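Dehydratase, IlvD/Edd family (Caulobacter crescentus, PDB 5OYN) catalyses the dehydration of D-xylonate to 2-dehydro-3-deoxy-D-arabinonate in D-xylose breakdown, using a [2Fe-2S] cluster and magnesium, and accepts D-gluconate with similar efficiency. Local coordinates at residues A[112-123]-A[142-153]; A[17-25]-A[122-130]. One frame throughout, in Å; residues are numbered along the deposited sequence.

Contact 1 (A[112-123]-A[142-153]); sequences RNLSYLGLVETL and PAGIMAATTVNI
Tyr-116 enters the neighbouring helix as a knob, set in a hole formed by Ala-143, Met-146, Ala-147 and Thr-150. With CG anti to the backbone N (chi1 161°), its CB and CG pass the methyl CE of Met-146. CD1 then lies 3.4 Å from Ala-147 N and meets Met-146 CB; Met-146 O, Ala-147 N and Thr-150 OG1 all lie at the ring edge, near its plane, the first and last close to CE1. At the tip, Tyr-116 OH and Thr-150 OG1 share a hydrogen bond of 2.5 Å. Val-120 CG1 lies above one ring face, toward its rim, and touches Ala-147 CB at 3.6 Å. The axes come within 8.4 Å at a crossing angle of -38°, consistent with small Ala-143, Gly-144 and Ala-147 on this side. Met-146 SD sits over one face of the Arg-112 guanidinium, 3.4 Å from NE, while NH2 is held by Asn-113 OD1 and Gly-579 O. Strand 130-135 follows helix 109-125, and helix 141-151 makes the beta-alpha-beta crossover from it to the adjacent parallel strand 155-159; Phe-94 of strand 90-95 meets Leu-119 and Leu-123, and helix 289-299 packs against Arg-112.

Contact 2 (A[17-25]-A[122-130]); sequences RFRSRDWFD and TLHGYPIDA
A first torsion of 39° on Ser-20 sets OG between its backbone N and carbonyl carbon, and one of -66° on Asp-129 places CG beside its own N; together they bring the hydroxyl to the carboxylate oxygens. Ser-20 OG donates to Asp-129 OD2 at 2.5 Å, and Ser-20 N donates to Asp-129 OD1 at 3.0 Å, both on syn lone pairs. Ser-20 thus supplies two donors, one to each oxygen, and Ile-56 N a third, to OD2. Phe-18 CB lies beside this group. Arg-19 bends at chi3 (-82°) and turns its guanidinium edge to the backbone: NE reaches Ile-128 O at 2.9 Å, nearly straight on to the carbonyl, whereas NH2 comes to His-124 O at 2.9 Å from above the carbonyl plane and adds a weak bond to Leu-123 O. These carbonyls belong to the C-terminal end of helix 109-125 and the connection into strand 130-135, where Pro-127 centres an inverse gamma turn; the arginine therefore fastens the N-terminal segment to an alpha-to-beta connection of the parallel sheet. Pro-127 lies over one face of the Trp-23 indole in a CH-pi contact, CD 3.8 Å from the centroid of the five-membered ring, and its CG touches Phe-24 CZ at 3.7 Å. Trp-23 NE1 donates a hydrogen bond to Cys-103 O of the second subunit, whose Arg-105 makes a cation-pi contact with the indole.

Helix 109-125 serves both contacts, which share Thr-122 and Leu-123: its length packs on helix 141-151 in contact 1, while its C-terminal end and the following turn receive the N-terminal segment in contact 2. Both are buried, but the centre of contact 1 is about 15 Å from that of the chain, the centre of contact 2 about 30 Å. The inner one is mainly apolar interdigitation between helices; the outer one relies on carbonyl and carboxylate acceptors plus a proline-tryptophan CH-pi contact. They meet where Ile-153 CD1 packs on Ile-128 CG2 at 3.8 Å. Beside contact 1 Glu-121 forms a salt bridge with Arg-104 of the second subunit; beside contact 2 Asp-22 does so with its Arg-105.

Contact 1 (A[112-123]-A[142-153])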
# COMPACT_ATOMS: atom_id res chain seq x y z
N ARG A 112 -21.42 0.47 18.50
CA ARG A 112 -22.21 0.96 17.38
C ARG A 112 -22.58 2.42 17.58
O ARG A 112 -22.45 3.24 16.66
CB ARG A 112 -23.45 0.11 17.19
CG ARG A 112 -24.21 0.46 15.94
CD ARG A 112 -25.64 -0.03 16.04
NE ARG A 112 -26.45 0.93 16.76
CZ ARG A 112 -27.60 0.64 17.36
NH1 ARG A 112 -28.09 -0.59 17.32
NH2 ARG A 112 -28.26 1.60 17.99
N ASN A 113 -23.00 2.78 18.79
CA ASN A 113 -23.40 4.16 19.04
C ASN A 113 -22.19 5.08 19.10
O ASN A 113 -22.24 6.21 18.60
CB ASN A 113 -24.24 4.23 20.32
CG ASN A 113 -25.66 3.66 20.13
OD1 ASN A 113 -26.21 3.66 19.02
ND2 ASN A 113 -26.27 3.20 21.21
N LEU A 114 -21.09 4.60 19.69
CA LEU A 114 -19.86 5.38 19.74
C LEU A 114 -19.31 5.65 18.35
O LEU A 114 -18.86 6.76 18.05
CB LEU A 114 -18.82 4.67 20.61
CG LEU A 114 -17.43 5.31 20.71
CD1 LEU A 114 -17.48 6.76 21.14
CD2 LEU A 114 -16.54 4.50 21.65
N SER A 115 -19.32 4.65 17.48
CA SER A 115 -18.91 4.87 16.10
C SER A 115 -19.87 5.83 15.41
O SER A 115 -19.45 6.71 14.65
CB SER A 115 -18.83 3.53 15.38
OG SER A 115 -18.45 3.66 14.02
N TYR A 116 -21.17 5.69 15.69
CA TYR A 116 -22.18 6.60 15.14
C TYR A 116 -21.83 8.06 15.43
O TYR A 116 -21.80 8.89 14.52
CB TYR A 116 -23.55 6.25 15.73
CG TYR A 116 -24.58 7.36 15.60
CD1 TYR A 116 -25.25 7.57 14.40
CD2 TYR A 116 -24.87 8.20 16.67
CE1 TYR A 116 -26.18 8.59 14.27
CE2 TYR A 116 -25.80 9.23 16.55
CZ TYR A 116 -26.45 9.42 15.34
OH TYR A 116 -27.37 10.43 15.21
N LEU A 117 -21.57 8.38 16.70
CA LEU A 117 -21.26 9.75 17.10
C LEU A 117 -20.13 10.31 16.27
O LEU A 117 -20.24 11.40 15.70
CB LEU A 117 -20.89 9.80 18.58
CG LEU A 117 -22.02 9.47 19.55
CD1 LEU A 117 -21.50 9.15 20.96
CD2 LEU A 117 -23.02 10.61 19.57
N GLY A 118 -19.02 9.56 16.19
CA GLY A 118 -17.85 10.05 15.50
C GLY A 118 -18.04 10.19 14.01
O GLY A 118 -17.46 11.07 13.39
N LEU A 119 -18.88 9.34 13.41
CA LEU A 119 -19.08 9.49 11.98
C LEU A 119 -19.85 10.77 11.65
O LEU A 119 -19.48 11.48 10.71
CB LEU A 119 -19.76 8.26 11.40
CG LEU A 119 -19.79 8.19 9.86
CD1 LEU A 119 -18.47 8.59 9.23
CD2 LEU A 119 -20.16 6.80 9.41
N VAL A 120 -20.88 11.10 12.45
CA VAL A 120 -21.64 12.33 12.17
C VAL A 120 -20.76 13.56 12.35
O VAL A 120 -20.79 14.48 11.53
CB VAL A 120 -22.95 12.43 13.01
CG1 VAL A 120 -23.71 11.12 13.06
CG2 VAL A 120 -22.71 13.00 14.42
N GLU A 121 -19.93 13.59 13.41
CA GLU A 121 -19.00 14.70 13.58
C GLU A 121 -18.15 14.90 12.32
O GLU A 121 -18.04 16.02 11.80
CB GLU A 121 -18.09 14.46 14.79
CG GLU A 121 -18.70 14.80 16.17
CD GLU A 121 -19.72 15.94 16.15
OE1 GLU A 121 -20.93 15.65 15.96
OE2 GLU A 121 -19.33 17.12 16.36
N THR A 122 -17.57 13.81 11.80
CA THR A 122 -16.75 13.88 10.59
C THR A 122 -17.57 14.29 9.37
O THR A 122 -17.20 15.23 8.65
CB THR A 122 -16.08 12.52 10.36
OG1 THR A 122 -15.32 12.15 11.51
CG2 THR A 122 -15.17 12.54 9.13
N LEU A 123 -18.68 13.60 9.11
CA LEU A 123 -19.47 13.89 7.91
C LEU A 123 -19.97 15.33 7.90
O LEU A 123 -20.01 15.98 6.85
CB LEU A 123 -20.66 12.94 7.81
CG LEU A 123 -20.41 11.48 7.48
CD1 LEU A 123 -21.75 10.79 7.26
CD2 LEU A 123 -19.54 11.35 6.25
N PRO A 142 -25.28 -0.84 10.49
CA PRO A 142 -26.18 0.14 11.14
C PRO A 142 -25.47 1.40 11.61
O PRO A 142 -25.94 2.51 11.34
CB PRO A 142 -26.78 -0.66 12.31
CG PRO A 142 -25.83 -1.76 12.57
CD PRO A 142 -25.29 -2.12 11.22
N ALA A 143 -24.33 1.25 12.28
CA ALA A 143 -23.56 2.42 12.70
C ALA A 143 -23.31 3.37 11.54
O ALA A 143 -23.43 4.59 11.69
CB ALA A 143 -22.24 1.98 13.33
N GLY A 144 -22.99 2.84 10.36
CA GLY A 144 -22.75 3.70 9.22
C GLY A 144 -24.03 4.37 8.73
O GLY A 144 -24.09 5.60 8.60
N ILE A 145 -25.07 3.57 8.48
CA ILE A 145 -26.32 4.12 7.97
C ILE A 145 -26.94 5.11 8.96
O ILE A 145 -27.37 6.20 8.58
CB ILE A 145 -27.29 2.99 7.61
CG1 ILE A 145 -26.63 2.12 6.52
CG2 ILE A 145 -28.62 3.56 7.17
CD1 ILE A 145 -27.45 0.96 6.10
N MET A 146 -26.96 4.75 10.24
CA MET A 146 -27.45 5.68 11.26
C MET A 146 -26.77 7.05 11.14
O MET A 146 -27.43 8.09 11.10
CB MET A 146 -27.23 5.10 12.65
CG MET A 146 -28.23 4.02 13.00
SD MET A 146 -27.71 2.99 14.39
CE MET A 146 -27.12 4.21 15.57
N ALA A 147 -25.44 7.05 11.05
CA ALA A 147 -24.71 8.32 11.01
C ALA A 147 -24.98 9.08 9.72
O ALA A 147 -25.14 10.30 9.74
CB ALA A 147 -23.21 8.05 11.17
N ALA A 148 -25.01 8.38 8.59
CA ALA A 148 -25.25 9.08 7.33
C ALA A 148 -26.63 9.73 7.30
O ALA A 148 -26.78 10.80 6.70
CB ALA A 148 -25.08 8.13 6.15
N THR A 149 -27.64 9.13 7.94
CA THR A 149 -28.97 9.73 7.83
C THR A 149 -29.11 10.94 8.75
O THR A 149 -29.69 11.95 8.35
CB THR A 149 -30.09 8.72 8.10
OG1 THR A 149 -30.26 8.54 9.50
CG2 THR A 149 -29.79 7.39 7.47
N THR A 150 -28.59 10.85 9.98
CA THR A 150 -28.59 12.01 10.87
C THR A 150 -28.04 13.24 10.16
O THR A 150 -28.60 14.33 10.24
CB THR A 150 -27.76 11.73 12.13
OG1 THR A 150 -28.40 10.71 12.91
CG2 THR A 150 -27.63 12.98 12.96
N VAL A 151 -26.93 13.07 9.44
CA VAL A 151 -26.37 14.19 8.70
C VAL A 151 -27.12 14.39 7.40
O VAL A 151 -27.39 15.53 6.98
CB VAL A 151 -24.87 13.98 8.49
CG1 VAL A 151 -24.30 15.01 7.51
CG2 VAL A 151 -24.16 14.05 9.83
N ASN A 152 -27.50 13.29 6.75
CA ASN A 152 -28.33 13.32 5.54
C ASN A 152 -27.62 14.04 4.40
O ASN A 152 -28.07 15.08 3.90
CB ASN A 152 -29.70 13.96 5.82
CG ASN A 152 -30.74 13.58 4.77
OD1 ASN A 152 -30.77 12.45 4.29
ND2 ASN A 152 -31.59 14.54 4.42
N ILE A 153 -26.48 13.48 4.00
CA ILE A 153 -25.87 13.80 2.71
C ILE A 153 -25.97 12.53 1.87
O ILE A 153 -26.08 11.44 2.45
CB ILE A 153 -24.42 14.29 2.86
CG1 ILE A 153 -23.62 13.34 3.75
CG2 ILE A 153 -24.37 15.69 3.42
CD1 ILE A 153 -22.11 13.45 3.52

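Contact 2 (A[17-25]-A[122-130])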
# COMPACT_ATOMS: atom_id res chain seq x y z
N ARG A 17 -23.60 23.85 -6.22
CA ARG A 17 -22.68 24.37 -5.21
C ARG A 17 -22.76 23.42 -4.03
O ARG A 17 -23.70 23.48 -3.22
CB ARG A 17 -23.00 25.81 -4.82
CG ARG A 17 -22.45 26.20 -3.44
CD ARG A 17 -22.22 27.69 -3.29
NE ARG A 17 -20.98 28.10 -3.96
CZ ARG A 17 -20.01 28.78 -3.35
NH1 ARG A 17 -20.14 29.11 -2.07
NH2 ARG A 17 -18.92 29.12 -4.02
N PHE A 18 -21.78 22.52 -3.94
CA PHE A 18 -21.73 21.55 -2.86
C PHE A 18 -21.26 22.23 -1.57
O PHE A 18 -20.59 23.26 -1.59
CB PHE A 18 -20.81 20.42 -3.25
CG PHE A 18 -21.23 19.68 -4.48
CD1 PHE A 18 -22.23 18.73 -4.43
CD2 PHE A 18 -20.60 19.92 -5.70
CE1 PHE A 18 -22.61 18.03 -5.57
CE2 PHE A 18 -20.98 19.23 -6.84
CZ PHE A 18 -21.99 18.29 -6.77
N ARG A 19 -21.61 21.63 -0.43
CA ARG A 19 -21.19 22.22 0.84
C ARG A 19 -19.67 22.31 0.94
O ARG A 19 -19.14 23.15 1.68
CB ARG A 19 -21.73 21.42 2.02
CG ARG A 19 -21.83 19.96 1.71
CD ARG A 19 -22.58 19.24 2.79
NE ARG A 19 -21.73 18.92 3.93
CZ ARG A 19 -21.83 19.51 5.11
NH1 ARG A 19 -22.72 20.48 5.28
NH2 ARG A 19 -21.04 19.14 6.11
N SER A 20 -18.95 21.43 0.23
CA SER A 20 -17.50 21.56 0.16
C SER A 20 -17.11 22.98 -0.24
O SER A 20 -16.19 23.56 0.35
CB SER A 20 -16.92 20.54 -0.83
OG SER A 20 -17.73 20.38 -1.98
N ARG A 21 -17.82 23.56 -1.21
CA ARG A 21 -17.50 24.91 -1.68
C ARG A 21 -17.53 25.94 -0.56
O ARG A 21 -16.91 26.99 -0.69
CB ARG A 21 -18.46 25.33 -2.79
CG ARG A 21 -18.44 24.42 -4.02
CD ARG A 21 -17.08 24.46 -4.72
NE ARG A 21 -16.38 23.16 -4.69
CZ ARG A 21 -15.15 22.95 -5.17
NH1 ARG A 21 -14.48 23.95 -5.73
NH2 ARG A 21 -14.60 21.74 -5.11
N ASP A 22 -18.22 25.68 0.55
CA ASP A 22 -18.16 26.64 1.64
C ASP A 22 -16.80 26.66 2.33
O ASP A 22 -16.49 27.62 3.06
CB ASP A 22 -19.26 26.38 2.66
CG ASP A 22 -19.37 27.51 3.68
OD1 ASP A 22 -19.80 28.63 3.29
OD2 ASP A 22 -19.01 27.29 4.85
N TRP A 23 -15.98 25.63 2.14
CA TRP A 23 -14.60 25.65 2.62
C TRP A 23 -13.65 26.19 1.57
O TRP A 23 -12.80 27.04 1.86
CB TRP A 23 -14.15 24.24 3.02
CG TRP A 23 -14.56 23.73 4.36
CD1 TRP A 23 -13.76 23.61 5.46
CD2 TRP A 23 -15.83 23.21 4.74
NE1 TRP A 23 -14.46 23.07 6.51
CE2 TRP A 23 -15.74 22.81 6.09
CE3 TRP A 23 -17.05 23.04 4.07
CZ2 TRP A 23 -16.82 22.27 6.78
CZ3 TRP A 23 -18.12 22.48 4.77
CH2 TRP A 23 -18.00 22.11 6.11
N PHE A 24 -13.79 25.71 0.33
CA PHE A 24 -12.80 25.89 -0.71
C PHE A 24 -13.09 27.05 -1.65
O PHE A 24 -12.20 27.43 -2.43
CB PHE A 24 -12.66 24.59 -1.52
CG PHE A 24 -12.20 23.41 -0.70
CD1 PHE A 24 -11.40 23.58 0.42
CD2 PHE A 24 -12.58 22.12 -1.06
CE1 PHE A 24 -10.98 22.50 1.17
CE2 PHE A 24 -12.16 21.02 -0.31
CZ PHE A 24 -11.36 21.21 0.80
N ASP A 25 -14.29 27.62 -1.60
CA ASP A 25 -14.62 28.80 -2.40
C ASP A 25 -15.62 29.67 -1.63
O ASP A 25 -16.67 30.05 -2.14
CB ASP A 25 -15.15 28.39 -3.77
CG ASP A 25 -15.39 29.58 -4.68
OD1 ASP A 25 -14.46 30.40 -4.86
OD2 ASP A 25 -16.51 29.69 -5.21
N THR A 122 -17.57 13.81 11.80
CA THR A 122 -16.75 13.88 10.59
C THR A 122 -17.57 14.29 9.37
O THR A 122 -17.20 15.23 8.65
CB THR A 122 -16.08 12.52 10.36
OG1 THR A 122 -15.32 12.15 11.51
CG2 THR A 122 -15.17 12.54 9.13
N LEU A 123 -18.68 13.60 9.11
CA LEU A 123 -19.47 13.89 7.91
C LEU A 123 -19.97 15.33 7.90
O LEU A 123 -20.01 15.98 6.85
CB LEU A 123 -20.66 12.94 7.81
CG LEU A 123 -20.41 11.48 7.48
CD1 LEU A 123 -21.75 10.79 7.26
CD2 LEU A 123 -19.54 11.35 6.25
N HIS A 124 -20.35 15.84 9.07
CA HIS A 124 -20.89 17.19 9.15
C HIS A 124 -19.81 18.25 9.32
O HIS A 124 -20.00 19.38 8.86
CB HIS A 124 -21.89 17.27 10.29
CG HIS A 124 -22.48 18.63 10.47
ND1 HIS A 124 -23.38 19.17 9.58
CD2 HIS A 124 -22.28 19.57 11.43
CE1 HIS A 124 -23.71 20.38 9.98
NE2 HIS A 124 -23.06 20.65 11.10
N GLY A 125 -18.67 17.90 9.93
CA GLY A 125 -17.61 18.84 10.27
C GLY A 125 -16.54 19.10 9.23
O GLY A 125 -15.72 20.01 9.44
N TYR A 126 -16.51 18.37 8.13
CA TYR A 126 -15.49 18.52 7.11
C TYR A 126 -16.14 18.77 5.76
O TYR A 126 -17.34 18.54 5.60
CB TYR A 126 -14.60 17.27 7.04
CG TYR A 126 -13.75 17.07 8.27
CD1 TYR A 126 -14.20 16.27 9.32
CD2 TYR A 126 -12.51 17.68 8.39
CE1 TYR A 126 -13.42 16.08 10.46
CE2 TYR A 126 -11.73 17.50 9.51
CZ TYR A 126 -12.18 16.70 10.54
OH TYR A 126 -11.41 16.52 11.67
N PRO A 127 -15.39 19.27 4.77
CA PRO A 127 -16.02 19.59 3.48
C PRO A 127 -16.37 18.34 2.68
O PRO A 127 -15.80 18.09 1.62
CB PRO A 127 -14.97 20.43 2.77
CG PRO A 127 -13.70 19.98 3.34
CD PRO A 127 -13.97 19.65 4.78
N ILE A 128 -17.32 17.56 3.20
CA ILE A 128 -17.71 16.28 2.61
C ILE A 128 -19.10 16.43 2.00
O ILE A 128 -20.01 16.95 2.66
CB ILE A 128 -17.68 15.16 3.67
CG1 ILE A 128 -16.23 14.91 4.10
CG2 ILE A 128 -18.32 13.88 3.13
CD1 ILE A 128 -16.12 14.25 5.45
N ASP A 129 -19.25 15.99 0.75
CA ASP A 129 -20.50 16.12 0.03
C ASP A 129 -21.33 14.84 0.06
O ASP A 129 -22.46 14.84 0.54
CB ASP A 129 -20.23 16.53 -1.41
CG ASP A 129 -19.63 17.89 -1.50
OD1 ASP A 129 -20.06 18.75 -0.68
OD2 ASP A 129 -18.74 18.10 -2.36
N ALA A 130 -20.79 13.76 -0.48
CA ALA A 130 -21.41 12.45 -0.42
C ALA A 130 -20.47 11.50 0.31
O ALA A 130 -19.32 11.84 0.60
CB ALA A 130 -21.74 11.94 -1.83